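Local coordinates for protein fructosyl amine: oxygen oxidoreductase (Aspergillus fumigatus, PDB 3DJE) that oxidatively deglycates fructosyl amines (Amadori products) as an FAD-dependent fructosamine oxidase, a member of the monomeric sarcosine oxidase (MSOX/MTOX) family, at residues A[21-26]-A[84-89]; A[107-112]-A[147-152]. All blocks are in the same frame, centred on the assembly; numbering follows the deposited sequence.

Following the chain from the N terminus, helix 16-27 comes directly after strand 9-12, and contact 1 forms when the loop after helix 64-83 returns to it, closing a loop of 57 residues. Contact 2 closes a shorter one, of 34 residues, between helix 103-113 and strand 147-151. The two are in series: contact 1 is complete before contact 2 opens, so they neither nest nor cross. Their centres lie about 31 Å apart and their nearest atoms about 15 Å, without touching. Contact 1 belongs to the nucleotide-binding part, beside the sheet containing strand 9-12; contact 2 joins a helix to the second mixed sheet, on the side of the molecule where FSA binds.

Contact 1: A[21-26]-A[84-89]; sequences TALHLA and DPLFKP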
loop_
_atom_site.group_PDB
_atom_site.type_symbol
_atom_site.label_atom_id
_atom_site.label_comp_id
_atom_site.label_asym_id
_atom_site.label_seq_id
_atom_site.Cartn_x
_atom_site.Cartn_y
_atom_site.Cartn_z
ATOM N N THR A 21 14.242 -1.082 -0.301
ATOM C CA THR A 21 15.381 -1.704 0.352
ATOM C C THR A 21 16.557 -1.870 -0.621
ATOM O O THR A 21 17.703 -1.549 -0.277
ATOM C CB THR A 21 14.983 -3.034 1.010
ATOM O OG1 THR A 21 13.935 -2.793 1.959
ATOM C CG2 THR A 21 16.167 -3.613 1.773
ATOM N N ALA A 22 16.274 -2.354 -1.833
ATOM C CA ALA A 22 17.311 -2.521 -2.858
ATOM C C ALA A 22 18.012 -1.198 -3.161
ATOM O O ALA A 22 19.247 -1.122 -3.207
ATOM C CB ALA A 22 16.709 -3.120 -4.118
ATOM N N LEU A 23 17.209 -0.149 -3.332
ATOM C CA LEU A 23 17.719 1.188 -3.620
ATOM C C LEU A 23 18.614 1.685 -2.504
ATOM O O LEU A 23 19.730 2.176 -2.763
ATOM C CB LEU A 23 16.554 2.157 -3.846
ATOM C CG LEU A 23 16.981 3.608 -4.099
ATOM C CD1 LEU A 23 17.811 3.715 -5.390
ATOM C CD2 LEU A 23 15.738 4.516 -4.133
ATOM N N HIS A 24 18.140 1.558 -1.261
ATOM C CA HIS A 24 18.911 2.061 -0.129
ATOM C C HIS A 24 20.156 1.243 0.164
ATOM O O HIS A 24 21.184 1.816 0.529
ATOM C CB HIS A 24 18.020 2.303 1.076
ATOM C CG HIS A 24 17.147 3.498 0.899
ATOM N ND1 HIS A 24 17.642 4.784 0.957
ATOM C CD2 HIS A 24 15.828 3.612 0.608
ATOM C CE1 HIS A 24 16.656 5.642 0.746
ATOM N NE2 HIS A 24 15.548 4.955 0.524
ATOM N N LEU A 25 20.109 -0.063 -0.076
ATOM C CA LEU A 25 21.336 -0.861 0.043
ATOM C C LEU A 25 22.366 -0.343 -0.957
ATOM O O LEU A 25 23.542 -0.149 -0.598
ATOM C CB LEU A 25 21.071 -2.348 -0.217
ATOM C CG LEU A 25 20.411 -3.110 0.929
ATOM C CD1 LEU A 25 19.907 -4.468 0.432
ATOM C CD2 LEU A 25 21.322 -3.312 2.149
ATOM N N ALA A 26 21.932 -0.135 -2.204
ATOM C CA ALA A 26 22.818 0.337 -3.269
ATOM C C ALA A 26 23.380 1.712 -2.911
ATOM O O ALA A 26 24.587 1.951 -3.055
ATOM C CB ALA A 26 22.083 0.400 -4.604
ATOM N N ASP A 84 14.159 14.468 -2.955
ATOM C CA ASP A 84 15.006 13.473 -3.629
ATOM C C ASP A 84 14.705 13.555 -5.121
ATOM O O ASP A 84 13.577 13.283 -5.527
ATOM C CB ASP A 84 14.690 12.068 -3.095
ATOM C CG ASP A 84 15.594 10.980 -3.676
ATOM O OD1 ASP A 84 16.207 11.174 -4.751
ATOM O OD2 ASP A 84 15.657 9.905 -3.037
ATOM N N PRO A 85 15.695 13.938 -5.952
ATOM C CA PRO A 85 15.455 14.101 -7.397
ATOM C C PRO A 85 14.872 12.854 -8.065
ATOM O O PRO A 85 14.192 12.963 -9.093
ATOM C CB PRO A 85 16.849 14.400 -7.963
ATOM C CG PRO A 85 17.632 14.878 -6.817
ATOM C CD PRO A 85 17.094 14.232 -5.589
ATOM N N LEU A 86 15.123 11.678 -7.487
ATOM C CA LEU A 86 14.617 10.448 -8.068
ATOM C C LEU A 86 13.103 10.332 -7.901
ATOM O O LEU A 86 12.430 9.738 -8.749
ATOM C CB LEU A 86 15.286 9.226 -7.432
ATOM C CG LEU A 86 14.980 7.872 -8.074
ATOM C CD1 LEU A 86 15.601 7.779 -9.453
ATOM C CD2 LEU A 86 15.527 6.797 -7.152
ATOM N N PHE A 87 12.567 10.900 -6.811
ATOM C CA PHE A 87 11.138 10.722 -6.490
ATOM C C PHE A 87 10.288 11.956 -6.748
ATOM O O PHE A 87 9.089 11.838 -6.990
ATOM C CB PHE A 87 10.966 10.251 -5.038
ATOM C CG PHE A 87 11.503 8.874 -4.816
ATOM C CD1 PHE A 87 10.818 7.768 -5.320
ATOM C CD2 PHE A 87 12.712 8.670 -4.154
ATOM C CE1 PHE A 87 11.321 6.469 -5.154
ATOM C CE2 PHE A 87 13.220 7.381 -3.992
ATOM C CZ PHE A 87 12.519 6.275 -4.492
ATOM N N LYS A 88 10.911 13.130 -6.702
ATOM C CA LYS A 88 10.185 14.382 -6.973
ATOM C C LYS A 88 9.301 14.359 -8.240
ATOM O O LYS A 88 8.187 14.900 -8.226
ATOM C CB LYS A 88 11.158 15.557 -7.059
ATOM C CG LYS A 88 11.740 15.945 -5.735
ATOM C CD LYS A 88 12.792 17.047 -5.897
ATOM C CE LYS A 88 12.234 18.247 -6.659
ATOM N NZ LYS A 88 11.063 18.887 -5.982
ATOM N N PRO A 89 9.778 13.750 -9.346
ATOM C CA PRO A 89 8.976 13.813 -10.578
ATOM C C PRO A 89 7.575 13.210 -10.471
ATOM O O PRO A 89 6.728 13.496 -11.327
ATOM C CB PRO A 89 9.791 12.969 -11.570
ATOM C CG PRO A 89 11.224 13.078 -11.080
ATOM C CD PRO A 89 11.073 13.069 -9.567
#
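L23 supplies one methyl, CD2, to both partners in the loop 84-89. L23 CD2 lies 3.7 Å from F87 CZ and 3.8 Å from L86 CD2, and no hydrogen bond spans the two segments, so the contact is purely apolar. The nearest CA atoms, those of L23 and L86, are 10.7 Å apart; side-chain length bridges the gap. Both leucines manage this with CG anti to the backbone N (chi1 178° for L23, -172° for L86), which extends them toward each other until they meet tip to tip. F87 uses another conformation: its CG stands beside its own N (chi1 -67°), and the ring presents its edge, so that L23 CD2 sits near the ring plane, in contact with CE2 and CZ, and not over a face. The loop is held in shape by D84. D84 OD1 accepts from L86 N at 3.0 Å, an Asx turn in which the donor approaches from above the carboxylate plane, while D84 O receives both F87 N and K88 N. D84 OD2 lies in plane at the edge of the F87 ring and forms a salt bridge with R27, the last residue of helix 16-27, adding a polar tie beside the apolar one. Around this junction, helix 160-173 contributes E170 against both L23 and L86, and A167 against F87. P371 touches F87 and takes a hydrogen bond from H24 NE2 through its carbonyl, while on other sides of helix 16-27 lie strand 9-12 and helix 373-382.

Contact 2: A[107-112]-A[147-152]; sequences DRLGVR and KGYFAR
L109 meets three consecutive residues of strand 147-151 with a single methyl, CD2, and no hydrogen bond joins the segments. K147 comes first, and it takes part through its backbone: K147 O is 3.8 Å from L109 CD2, whereas its side chain runs to L106, one turn earlier on the same helix. At G148 the methyl reaches the main chain itself, with L109 CD2 4.1 Å from G148 CA; these two residues also have the nearest CA atoms, 8.0 Å apart. Y149 then directs its side chain at the helix. With CG beside the backbone N (chi1 -61°), its ring crosses L109 obliquely, and Y149 CD2 comes to 4.1 Å from L109 CD2. The Y149 side chain also touches V113 farther along helix 103-113. L109 gains its reach from CG standing anti to N (chi1 -170°), and it also packs on M98 of strand 96-100; FSA lies about 11 Å from the L109 side chain. Strand 147-151 pairs antiparallel with both 96-100 and 122-124, as backbone bonds of Y149 with M98 and of G148 with L124 attest. A separation of 10.0 Å and an angle of 17° between the axes of segments 107-112 and 147-151 fit a helix layered on one face of the mixed sheet, nearly parallel to this strand, consistent with the substrate domain of MSOX-family flavoenzymes.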
loop_
_atom_site.group_PDB
_atom_site.type_symbol
_atom_site.label_atom_id
_atom_site.label_comp_id
_atom_site.label_asym_id
_atom_site.label_seq_id
_atom_site.Cartn_x
_atom_site.Cartn_y
_atom_site.Cartn_z
ATOM N N ASP A 107 -15.587 10.673 14.208
ATOM C CA ASP A 107 -14.649 10.446 15.297
ATOM C C ASP A 107 -13.328 9.934 14.733
ATOM O O ASP A 107 -12.258 10.454 15.063
ATOM C CB ASP A 107 -15.206 9.460 16.332
ATOM C CG ASP A 107 -16.380 10.030 17.122
ATOM O OD1 ASP A 107 -16.621 11.261 17.057
ATOM O OD2 ASP A 107 -17.073 9.237 17.812
ATOM N N ARG A 108 -13.410 8.938 13.854
ATOM C CA ARG A 108 -12.206 8.385 13.223
ATOM C C ARG A 108 -11.492 9.457 12.397
ATOM O O ARG A 108 -10.268 9.567 12.426
ATOM C CB ARG A 108 -12.563 7.180 12.349
ATOM C CG ARG A 108 -11.388 6.549 11.592
ATOM C CD ARG A 108 -10.350 5.943 12.527
ATOM N NE ARG A 108 -9.373 5.151 11.778
ATOM C CZ ARG A 108 -8.183 4.771 12.239
ATOM N NH1 ARG A 108 -7.804 5.094 13.467
ATOM N NH2 ARG A 108 -7.373 4.051 11.468
ATOM N N LEU A 109 -12.269 10.262 11.682
ATOM C CA LEU A 109 -11.713 11.359 10.895
ATOM C C LEU A 109 -10.889 12.323 11.766
ATOM O O LEU A 109 -9.822 12.791 11.358
ATOM C CB LEU A 109 -12.841 12.104 10.175
ATOM C CG LEU A 109 -12.369 13.121 9.134
ATOM C CD1 LEU A 109 -11.700 12.426 7.941
ATOM C CD2 LEU A 109 -13.519 14.002 8.656
ATOM N N GLY A 110 -11.380 12.613 12.969
ATOM C CA GLY A 110 -10.639 13.468 13.905
ATOM C C GLY A 110 -9.273 12.909 14.263
ATOM O O GLY A 110 -8.293 13.656 14.352
ATOM N N VAL A 111 -9.207 11.592 14.461
ATOM C CA VAL A 111 -7.947 10.918 14.794
ATOM C C VAL A 111 -7.003 10.978 13.607
ATOM O O VAL A 111 -5.805 11.221 13.764
ATOM C CB VAL A 111 -8.162 9.435 15.193
ATOM C CG1 VAL A 111 -6.834 8.720 15.325
ATOM C CG2 VAL A 111 -8.937 9.340 16.503
ATOM N N ARG A 112 -7.555 10.754 12.420
ATOM C CA ARG A 112 -6.747 10.703 11.207
ATOM C C ARG A 112 -6.190 12.069 10.806
ATOM O O ARG A 112 -4.992 12.201 10.503
ATOM C CB ARG A 112 -7.553 10.067 10.076
ATOM C CG ARG A 112 -7.818 8.573 10.359
ATOM C CD ARG A 112 -8.363 7.772 9.167
ATOM N NE ARG A 112 -7.518 7.864 7.971
ATOM C CZ ARG A 112 -7.753 7.199 6.842
ATOM N NH1 ARG A 112 -8.796 6.381 6.762
ATOM N NH2 ARG A 112 -6.955 7.354 5.791
ATOM N N LYS A 147 -18.977 15.582 5.607
ATOM C CA LYS A 147 -18.355 16.645 6.358
ATOM C C LYS A 147 -16.874 16.343 6.371
ATOM O O LYS A 147 -16.478 15.190 6.567
ATOM C CB LYS A 147 -18.857 16.659 7.798
ATOM C CG LYS A 147 -18.370 17.858 8.589
ATOM C CD LYS A 147 -18.821 17.813 10.042
ATOM C CE LYS A 147 -18.159 18.931 10.843
ATOM N NZ LYS A 147 -16.728 18.652 11.128
ATOM N N GLY A 148 -16.044 17.354 6.192
ATOM C CA GLY A 148 -14.621 17.054 6.162
ATOM C C GLY A 148 -13.703 18.239 6.200
ATOM O O GLY A 148 -14.130 19.370 6.479
ATOM N N TYR A 149 -12.436 17.958 5.906
ATOM C CA TYR A 149 -11.363 18.944 5.976
ATOM C C TYR A 149 -10.547 18.928 4.704
ATOM O O TYR A 149 -10.093 17.866 4.265
ATOM C CB TYR A 149 -10.449 18.653 7.162
ATOM C CG TYR A 149 -11.180 18.714 8.475
ATOM C CD1 TYR A 149 -11.487 19.945 9.059
ATOM C CD2 TYR A 149 -11.598 17.547 9.116
ATOM C CE1 TYR A 149 -12.186 20.008 10.270
ATOM C CE2 TYR A 149 -12.292 17.600 10.321
ATOM C CZ TYR A 149 -12.581 18.828 10.890
ATOM O OH TYR A 149 -13.264 18.861 12.090
ATOM N N PHE A 150 -10.357 20.107 4.117
ATOM C CA PHE A 150 -9.585 20.233 2.886
ATOM C C PHE A 150 -8.192 20.780 3.148
ATOM O O PHE A 150 -8.044 21.856 3.727
ATOM C CB PHE A 150 -10.324 21.118 1.870
ATOM C CG PHE A 150 -9.614 21.258 0.545
ATOM C CD1 PHE A 150 -9.293 20.133 -0.224
ATOM C CD2 PHE A 150 -9.276 22.522 0.053
ATOM C CE1 PHE A 150 -8.632 20.268 -1.454
ATOM C CE2 PHE A 150 -8.614 22.668 -1.191
ATOM C CZ PHE A 150 -8.295 21.539 -1.942
ATOM N N ALA A 151 -7.179 20.024 2.736
ATOM C CA ALA A 151 -5.801 20.488 2.767
ATOM C C ALA A 151 -5.514 21.001 1.364
ATOM O O ALA A 151 -5.518 20.241 0.389
ATOM C CB ALA A 151 -4.841 19.355 3.151
ATOM N N ARG A 152 -5.283 22.305 1.266
ATOM C CA ARG A 152 -5.066 22.951 -0.033
ATOM C C ARG A 152 -3.771 22.503 -0.709
ATOM O O ARG A 152 -3.684 22.455 -1.948
ATOM C CB ARG A 152 -5.046 24.472 0.120
ATOM C CG ARG A 152 -6.311 25.061 0.763
ATOM C CD ARG A 152 -6.160 26.568 0.827
ATOM N NE ARG A 152 -7.268 27.306 1.437
ATOM C CZ ARG A 152 -8.218 27.937 0.750
ATOM N NH1 ARG A 152 -8.233 27.874 -0.576
ATOM N NH2 ARG A 152 -9.161 28.624 1.388
#